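Long-range contacts in nucleoporin NUP159 (Saccharomyces cerevisiae, PDB 1XIP), which is a component of the nuclear pore complex whose N-terminal beta-propeller domain functions in mRNA export by tethering the helicase Dbp5 to the pore: residues A60-L65 / F81-E86; D98-S103 / L111-L116; P29-K34 / A54-K59. All blocks are in the same frame, centred on the assembly; numbering follows the deposited sequence.

Contact 1: residues A60-L65 / F81-E86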
loop_
_atom_site.group_PDB
_atom_site.type_symbol
_atom_site.label_atom_id
_atom_site.label_comp_id
_atom_site.label_asym_id
_atom_site.label_seq_id
_atom_site.Cartn_x
_atom_site.Cartn_y
_atom_site.Cartn_z
ATOM N N ALA A 60 11.241 0.258 -15.254
ATOM C CA ALA A 60 10.937 1.424 -14.415
ATOM C C ALA A 60 10.920 2.719 -15.241
ATOM O O ALA A 60 11.739 2.897 -16.132
ATOM C CB ALA A 60 11.951 1.528 -13.296
ATOM N N VAL A 61 10.003 3.630 -14.938
ATOM C CA VAL A 61 9.955 4.919 -15.669
ATOM C C VAL A 61 9.655 6.128 -14.786
ATOM O O VAL A 61 8.865 6.041 -13.861
ATOM C CB VAL A 61 8.890 4.917 -16.863
ATOM C CG1 VAL A 61 9.226 3.891 -17.906
ATOM C CG2 VAL A 61 7.468 4.709 -16.352
ATOM N N VAL A 62 10.268 7.259 -15.102
ATOM C CA VAL A 62 9.799 8.560 -14.623
ATOM C C VAL A 62 9.170 9.315 -15.816
ATOM O O VAL A 62 9.727 9.305 -16.897
ATOM C CB VAL A 62 10.974 9.348 -14.032
ATOM C CG1 VAL A 62 10.567 10.729 -13.618
ATOM C CG2 VAL A 62 11.509 8.618 -12.850
ATOM N N GLY A 63 8.020 9.957 -15.613
ATOM C CA GLY A 63 7.311 10.675 -16.702
ATOM C C GLY A 63 6.472 11.888 -16.257
ATOM O O GLY A 63 6.255 12.100 -15.073
ATOM N N GLU A 64 6.010 12.687 -17.211
ATOM C CA GLU A 64 5.168 13.845 -16.915
ATOM C C GLU A 64 3.742 13.428 -16.505
ATOM O O GLU A 64 3.107 12.604 -17.176
ATOM C CB GLU A 64 5.098 14.756 -18.133
ATOM C CG GLU A 64 5.993 15.992 -18.063
ATOM C CD GLU A 64 5.585 16.989 -16.956
ATOM O OE1 GLU A 64 4.366 17.029 -16.540
ATOM O OE2 GLU A 64 6.491 17.743 -16.497
ATOM N N LEU A 65 3.237 13.997 -15.413
ATOM C CA LEU A 65 1.920 13.645 -14.890
ATOM C C LEU A 65 0.764 14.077 -15.798
ATOM O O LEU A 65 -0.161 13.294 -16.041
ATOM C CB LEU A 65 1.731 14.248 -13.505
ATOM C CG LEU A 65 1.008 13.541 -12.351
ATOM C CD1 LEU A 65 0.365 14.602 -11.459
ATOM C CD2 LEU A 65 -0.008 12.502 -12.779
ATOM N N PHE A 81 8.151 9.194 -22.028
ATOM C CA PHE A 81 8.766 9.240 -20.685
ATOM C C PHE A 81 9.944 10.205 -20.647
ATOM O O PHE A 81 10.451 10.594 -21.693
ATOM C CB PHE A 81 9.242 7.853 -20.291
ATOM C CG PHE A 81 8.160 6.823 -20.285
ATOM C CD1 PHE A 81 7.144 6.852 -19.309
ATOM C CD2 PHE A 81 8.126 5.822 -21.258
ATOM C CE1 PHE A 81 6.146 5.891 -19.294
ATOM C CE2 PHE A 81 7.098 4.850 -21.256
ATOM C CZ PHE A 81 6.124 4.884 -20.275
ATOM N N LYS A 82 10.379 10.597 -19.454
ATOM C CA LYS A 82 11.556 11.445 -19.315
ATOM C C LYS A 82 12.789 10.579 -19.157
ATOM O O LYS A 82 13.876 10.945 -19.602
ATOM C CB LYS A 82 11.456 12.376 -18.098
ATOM C CG LYS A 82 10.226 13.278 -18.029
ATOM C CD LYS A 82 9.970 14.024 -19.353
ATOM C CE LYS A 82 10.433 15.487 -19.255
ATOM N NZ LYS A 82 10.722 16.103 -20.577
ATOM N N TRP A 83 12.609 9.441 -18.493
ATOM C CA TRP A 83 13.692 8.525 -18.168
ATOM C C TRP A 83 13.148 7.117 -18.051
ATOM O O TRP A 83 12.001 6.935 -17.696
ATOM C CB TRP A 83 14.312 8.938 -16.861
ATOM C CG TRP A 83 15.262 7.964 -16.256
ATOM C CD1 TRP A 83 16.613 7.954 -16.403
ATOM C CD2 TRP A 83 14.953 6.898 -15.348
ATOM N NE1 TRP A 83 17.165 6.937 -15.662
ATOM C CE2 TRP A 83 16.167 6.274 -15.002
ATOM C CE3 TRP A 83 13.763 6.393 -14.794
ATOM C CZ2 TRP A 83 16.233 5.183 -14.140
ATOM C CZ3 TRP A 83 13.832 5.291 -13.935
ATOM C CH2 TRP A 83 15.059 4.707 -13.620
ATOM N N GLU A 84 13.972 6.126 -18.367
ATOM C CA GLU A 84 13.604 4.718 -18.189
ATOM C C GLU A 84 14.829 3.819 -18.036
ATOM O O GLU A 84 15.909 4.115 -18.544
ATOM C CB GLU A 84 12.722 4.222 -19.331
ATOM C CG GLU A 84 13.498 3.845 -20.572
ATOM C CD GLU A 84 13.156 2.456 -21.085
ATOM O OE1 GLU A 84 12.431 2.366 -22.120
ATOM O OE2 GLU A 84 13.598 1.456 -20.461
ATOM N N LYS A 85 14.644 2.721 -17.324
ATOM C CA LYS A 85 15.700 1.763 -17.115
ATOM C C LYS A 85 15.084 0.415 -16.832
ATOM O O LYS A 85 14.129 0.311 -16.080
ATOM C CB LYS A 85 16.572 2.176 -15.935
ATOM C CG LYS A 85 17.693 1.204 -15.646
ATOM C CD LYS A 85 18.681 1.735 -14.650
ATOM C CE LYS A 85 19.698 0.673 -14.309
ATOM N NZ LYS A 85 20.455 0.240 -15.512
ATOM N N GLU A 86 15.639 -0.615 -17.442
ATOM C CA GLU A 86 15.293 -1.982 -17.119
ATOM C C GLU A 86 15.892 -2.342 -15.752
ATOM O O GLU A 86 17.109 -2.357 -15.587
ATOM C CB GLU A 86 15.814 -2.910 -18.216
ATOM C CG GLU A 86 15.530 -4.388 -17.998
ATOM C CD GLU A 86 14.511 -4.945 -18.984
ATOM O OE1 GLU A 86 13.550 -4.200 -19.359
ATOM O OE2 GLU A 86 14.668 -6.136 -19.372
#
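V61, V62 and W83 bury the most surface where strands 59-64 and 83-86 pair antiparallel. V61 meets the ring of F81: its CG1 stands 3.7 Å from the ring centroid and 4° off the normal, a CH-pi contact over the face, while CG2 reaches the ring rim at CE1. F81 has CG anti to its own carbonyl carbon (chi1 -58°), which swings the ring back over V61. Were F81 an alanine, both V61 methyls would probably lose this aromatic cover and a gap would open beside the strand. V62 and W83 form a hydrogen-bonded pair, and V62 CG2 packs against W83 CE3 at 3.7 Å. The backbone fits a classic beta bulge: V62 O accepts from K82 N at 2.9 Å and also from W83 N at 3.3 Å, so two successive residues face one. Beyond the bulge the pairing is regular: V61 and E84 form a non-hydrogen-bonded pair, and A60 N bonds to K85 O at 3.0 Å. These are the third and fourth strands of a four-stranded antiparallel propeller sheet; strand 51-56 flanks 59-64 on the other side, helix 65-73 follows its N-cap residue E64, and L111 of strand 107-112 touches V62 and W83.

Contact 2: residues D98-S103 / L111-L116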
loop_
_atom_site.group_PDB
_atom_site.type_symbol
_atom_site.label_atom_id
_atom_site.label_comp_id
_atom_site.label_asym_id
_atom_site.label_seq_id
_atom_site.Cartn_x
_atom_site.Cartn_y
_atom_site.Cartn_z
ATOM N N ASP A 98 14.699 16.193 -4.414
ATOM C CA ASP A 98 14.878 16.242 -5.862
ATOM C C ASP A 98 15.361 14.912 -6.464
ATOM O O ASP A 98 16.042 14.893 -7.474
ATOM C CB ASP A 98 15.805 17.395 -6.234
ATOM C CG ASP A 98 15.073 18.744 -6.275
ATOM O OD1 ASP A 98 14.771 19.311 -5.186
ATOM O OD2 ASP A 98 14.753 19.306 -7.356
ATOM N N GLN A 99 14.975 13.811 -5.832
ATOM C CA GLN A 99 15.432 12.487 -6.206
ATOM C C GLN A 99 14.267 11.522 -6.329
ATOM O O GLN A 99 13.172 11.784 -5.840
ATOM C CB GLN A 99 16.372 11.949 -5.130
ATOM C CG GLN A 99 17.792 12.444 -5.207
ATOM C CD GLN A 99 18.648 11.900 -4.066
ATOM O OE1 GLN A 99 18.127 11.327 -3.086
ATOM N NE2 GLN A 99 19.962 12.073 -4.186
ATOM N N VAL A 100 14.515 10.392 -6.976
ATOM C CA VAL A 100 13.581 9.286 -6.957
ATOM C C VAL A 100 14.284 8.065 -6.346
ATOM O O VAL A 100 15.376 7.684 -6.768
ATOM C CB VAL A 100 13.064 8.960 -8.367
ATOM C CG1 VAL A 100 12.125 7.791 -8.333
ATOM C CG2 VAL A 100 12.348 10.134 -8.947
ATOM N N LEU A 101 13.682 7.463 -5.343
ATOM C CA LEU A 101 14.270 6.263 -4.813
ATOM C C LEU A 101 13.632 5.067 -5.471
ATOM O O LEU A 101 12.439 5.052 -5.697
ATOM C CB LEU A 101 14.162 6.202 -3.290
ATOM C CG LEU A 101 14.758 7.411 -2.550
ATOM C CD1 LEU A 101 14.588 7.265 -1.072
ATOM C CD2 LEU A 101 16.222 7.604 -2.906
ATOM N N VAL A 102 14.459 4.087 -5.831
ATOM C CA VAL A 102 13.993 2.838 -6.390
ATOM C C VAL A 102 14.641 1.714 -5.599
ATOM O O VAL A 102 15.846 1.692 -5.413
ATOM C CB VAL A 102 14.368 2.708 -7.854
ATOM C CG1 VAL A 102 14.079 1.280 -8.360
ATOM C CG2 VAL A 102 13.620 3.752 -8.709
ATOM N N SER A 103 13.832 0.776 -5.145
ATOM C CA SER A 103 14.357 -0.333 -4.397
ATOM C C SER A 103 13.924 -1.645 -5.000
ATOM O O SER A 103 12.749 -1.828 -5.341
ATOM C CB SER A 103 13.878 -0.252 -2.968
ATOM O OG SER A 103 14.641 -1.099 -2.152
ATOM N N LEU A 111 17.823 8.117 -8.373
ATOM C CA LEU A 111 17.941 8.859 -9.625
ATOM C C LEU A 111 17.826 10.359 -9.363
ATOM O O LEU A 111 16.905 10.816 -8.703
ATOM C CB LEU A 111 16.898 8.399 -10.641
ATOM C CG LEU A 111 16.633 9.313 -11.835
ATOM C CD1 LEU A 111 17.685 9.105 -12.903
ATOM C CD2 LEU A 111 15.249 9.055 -12.379
ATOM N N ASP A 112 18.775 11.115 -9.877
ATOM C CA ASP A 112 18.823 12.536 -9.649
ATOM C C ASP A 112 17.903 13.192 -10.657
ATOM O O ASP A 112 18.072 13.008 -11.846
ATOM C CB ASP A 112 20.259 13.000 -9.837
ATOM C CG ASP A 112 20.516 14.391 -9.294
ATOM O OD1 ASP A 112 19.547 15.160 -9.028
ATOM O OD2 ASP A 112 21.682 14.805 -9.113
ATOM N N LEU A 113 16.916 13.947 -10.190
ATOM C CA LEU A 113 15.858 14.418 -11.086
ATOM C C LEU A 113 16.298 15.606 -11.897
ATOM O O LEU A 113 15.625 15.988 -12.852
ATOM C CB LEU A 113 14.571 14.752 -10.328
ATOM C CG LEU A 113 13.685 13.581 -9.898
ATOM C CD1 LEU A 113 12.771 14.030 -8.787
ATOM C CD2 LEU A 113 12.873 13.029 -11.060
ATOM N N GLU A 114 17.430 16.192 -11.518
ATOM C CA GLU A 114 17.980 17.320 -12.255
ATOM C C GLU A 114 19.179 16.952 -13.142
ATOM O O GLU A 114 19.565 17.726 -14.023
ATOM C CB GLU A 114 18.306 18.474 -11.305
ATOM C CG GLU A 114 17.167 19.488 -11.197
ATOM C CD GLU A 114 17.229 20.331 -9.931
ATOM O OE1 GLU A 114 18.249 21.040 -9.712
ATOM O OE2 GLU A 114 16.249 20.298 -9.154
ATOM N N GLU A 115 19.765 15.781 -12.900
ATOM C CA GLU A 115 20.740 15.200 -13.817
ATOM C C GLU A 115 20.435 13.722 -14.020
ATOM O O GLU A 115 21.069 12.850 -13.413
ATOM C CB GLU A 115 22.174 15.400 -13.314
ATOM C CG GLU A 115 23.184 15.627 -14.437
ATOM C CD GLU A 115 24.642 15.629 -13.951
ATOM O OE1 GLU A 115 24.939 14.947 -12.922
ATOM O OE2 GLU A 115 25.499 16.308 -14.597
ATOM N N LEU A 116 19.463 13.451 -14.895
ATOM C CA LEU A 116 18.915 12.104 -15.083
ATOM C C LEU A 116 19.935 11.047 -15.529
ATOM O O LEU A 116 19.610 9.862 -15.620
ATOM C CB LEU A 116 17.723 12.137 -16.040
ATOM C CG LEU A 116 16.449 12.801 -15.513
ATOM C CD1 LEU A 116 15.545 13.227 -16.665
ATOM C CD2 LEU A 116 15.683 11.926 -14.523
#
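Two backbone bonds between V100 and L111, V100 N to L111 O and L111 N to V100 O, each 3.0 Å with the donor in the carbonyl plane, define an antiparallel hydrogen-bonded pair. They lie toward the open end of the beta hairpin of strands 99-104 and 107-112, the two inner strands of a four-stranded propeller sheet. Next to them Q99 and D112 make a non-hydrogen-bonded pair, where Q99 CA approaches L111 O at 3.3 Å. The pairing runs one step past strand 107-112, because L113 N still donates to D98 O at 3.0 Å. On the apolar side V100 CB lies 4.5 Å from L111 CB, and L113 packs on V100, CD2 meeting V100 CG2 at 3.6 Å with the side chains crossing at about a right angle. The chi1 of L113, -78°, sends CD2 to V100 and CD1 to the D98 backbone; F95 of strand 90-96 touches both V100 and L113. L51 and V53 of strand 51-56, in another sheet, reach L113 and V100 respectively. At the exposed margin the carboxylates of D98 and E114 stand with their planes 90° apart, and D98 OD2 lies 2.5 Å from E114 OE2.

Contact 3: residues P29-K34 / A54-K59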
loop_
_atom_site.group_PDB
_atom_site.type_symbol
_atom_site.label_atom_id
_atom_site.label_comp_id
_atom_site.label_asym_id
_atom_site.label_seq_id
_atom_site.Cartn_x
_atom_site.Cartn_y
_atom_site.Cartn_z
ATOM N N PRO A 29 5.025 -2.972 -19.354
ATOM C CA PRO A 29 4.918 -4.422 -19.553
ATOM C C PRO A 29 4.392 -5.155 -18.301
ATOM O O PRO A 29 4.560 -4.697 -17.167
ATOM C CB PRO A 29 6.353 -4.846 -19.893
ATOM C CG PRO A 29 7.212 -3.791 -19.320
ATOM C CD PRO A 29 6.424 -2.506 -19.347
ATOM N N SER A 30 3.734 -6.287 -18.559
ATOM C CA SER A 30 3.153 -7.161 -17.548
ATOM C C SER A 30 4.208 -7.991 -16.819
ATOM O O SER A 30 5.295 -8.237 -17.336
ATOM C CB SER A 30 2.143 -8.095 -18.221
ATOM O OG SER A 30 1.613 -9.041 -17.314
ATOM N N PHE A 31 3.866 -8.429 -15.611
ATOM C CA PHE A 31 4.675 -9.372 -14.853
ATOM C C PHE A 31 4.372 -10.825 -15.261
ATOM O O PHE A 31 5.013 -11.762 -14.758
ATOM C CB PHE A 31 4.388 -9.205 -13.367
ATOM C CG PHE A 31 5.131 -8.075 -12.720
ATOM C CD1 PHE A 31 6.485 -8.199 -12.409
ATOM C CD2 PHE A 31 4.468 -6.882 -12.388
ATOM C CE1 PHE A 31 7.164 -7.165 -11.779
ATOM C CE2 PHE A 31 5.154 -5.823 -11.754
ATOM C CZ PHE A 31 6.498 -5.970 -11.450
ATOM N N ASN A 32 3.394 -11.003 -16.150
ATOM C CA ASN A 32 2.910 -12.320 -16.545
ATOM C C ASN A 32 2.737 -13.274 -15.372
ATOM O O ASN A 32 3.062 -14.460 -15.465
ATOM C CB ASN A 32 3.805 -12.932 -17.616
ATOM C CG ASN A 32 3.839 -12.105 -18.880
ATOM O OD1 ASN A 32 4.914 -11.714 -19.347
ATOM N ND2 ASN A 32 2.660 -11.819 -19.442
ATOM N N GLU A 33 2.230 -12.733 -14.266
ATOM C CA GLU A 33 1.864 -13.505 -13.064
ATOM C C GLU A 33 3.041 -13.919 -12.199
ATOM O O GLU A 33 2.853 -14.510 -11.148
ATOM C CB GLU A 33 0.959 -14.698 -13.406
ATOM C CG GLU A 33 -0.107 -14.315 -14.414
ATOM C CD GLU A 33 -1.196 -15.338 -14.577
ATOM O OE1 GLU A 33 -0.915 -16.551 -14.475
ATOM O OE2 GLU A 33 -2.338 -14.905 -14.831
ATOM N N LYS A 34 4.244 -13.550 -12.621
ATOM C CA LYS A 34 5.441 -13.735 -11.813
ATOM C C LYS A 34 5.906 -12.386 -11.221
ATOM O O LYS A 34 6.611 -11.622 -11.876
ATOM C CB LYS A 34 6.543 -14.402 -12.653
ATOM C CG LYS A 34 7.693 -14.978 -11.846
ATOM C CD LYS A 34 8.836 -15.463 -12.773
ATOM C CE LYS A 34 9.752 -16.488 -12.074
ATOM N NZ LYS A 34 11.039 -16.696 -12.817
ATOM N N ALA A 54 6.858 4.821 -11.986
ATOM C CA ALA A 54 6.131 3.569 -12.024
ATOM C C ALA A 54 7.104 2.514 -12.470
ATOM O O ALA A 54 8.045 2.808 -13.198
ATOM C CB ALA A 54 4.974 3.666 -12.991
ATOM N N ALA A 55 6.894 1.291 -11.992
ATOM C CA ALA A 55 7.650 0.149 -12.433
ATOM C C ALA A 55 6.746 -1.088 -12.572
ATOM O O ALA A 55 6.016 -1.442 -11.650
ATOM C CB ALA A 55 8.777 -0.120 -11.458
ATOM N N SER A 56 6.796 -1.739 -13.728
ATOM C CA SER A 56 6.118 -3.018 -13.916
ATOM C C SER A 56 6.896 -3.851 -14.885
ATOM O O SER A 56 7.547 -3.313 -15.784
ATOM C CB SER A 56 4.699 -2.819 -14.459
ATOM O OG SER A 56 3.976 -4.050 -14.462
ATOM N N GLY A 57 6.835 -5.167 -14.712
ATOM C CA GLY A 57 7.552 -6.097 -15.582
ATOM C C GLY A 57 9.000 -5.732 -15.893
ATOM O O GLY A 57 9.400 -5.747 -17.051
ATOM N N SER A 58 9.795 -5.404 -14.873
ATOM C CA SER A 58 11.218 -5.114 -15.085
ATOM C C SER A 58 11.545 -3.750 -15.730
ATOM O O SER A 58 12.716 -3.393 -15.814
ATOM C CB SER A 58 11.916 -6.226 -15.895
ATOM O OG SER A 58 11.926 -7.463 -15.201
ATOM N N LYS A 59 10.541 -3.000 -16.179
ATOM C CA LYS A 59 10.765 -1.640 -16.681
ATOM C C LYS A 59 10.314 -0.608 -15.665
ATOM O O LYS A 59 9.150 -0.613 -15.238
ATOM C CB LYS A 59 10.020 -1.422 -17.998
ATOM C CG LYS A 59 10.462 -0.202 -18.769
ATOM C CD LYS A 59 9.347 0.297 -19.666
ATOM C CE LYS A 59 9.777 0.466 -21.143
ATOM N NZ LYS A 59 8.899 1.442 -21.916
#
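The F31 ring receives the backbone of G57 over one face: G57 N sits 3.3 Å above the ring plane, over its centre, and G57 CA makes a CH-pi contact, 4.0 Å from the centroid and 14° off the normal. S56 C lies over this face too, while S56 OG comes to 3.4 Å from F31 CE2. A chi1 of -82° at F31 turns the ring toward the S56-G57 peptide. The S56 hydroxyl donates to P29 O at 2.8 Å, in the carbonyl plane. G57 fits for a steric reason as well as for its positive phi, since a beta carbon there would clash with the carbonyl oxygens of P29 and S30. On the flank, P29 CG packs on K59 CB at 3.9 Å, the side chains crossing at about a right angle. Segment 29-34 is a loop whose type I' turn, F31 to K34, is overlapped at its start by an ST turn at S30. The 54-59 side is itself a turn: S56 to K59 is type I', closed by a backbone bond each way between its end residues, the tight two-residue connection typical of a beta hairpin, here joining strands 51-56 and 59-64 of a propeller sheet.

How the contacts relate
All three contacts are partly buried, their centres about 17 to 21 Å from the centre of the chain. Contacts 1 and 3 hold the same sheet: contact 3 packs a loop on the turn between strands 51-56 and 59-64, contact 1 pairs strand 59-64 with 83-86, and V61 N lies 2.7 Å from A54 O, a probable hydrogen bond. Contact 2 belongs to the next sheet in sequence but packs against contact 1, with W83 CD1 3.6 Å from L116 O. Contacts 2 and 3 do not touch. Strand pairing dominates contacts 1 and 2, with acidic side chains at the exposed margin of the latter; contact 3 rests mainly on an aromatic face, one hydroxyl bond and a proline packed on a lysine.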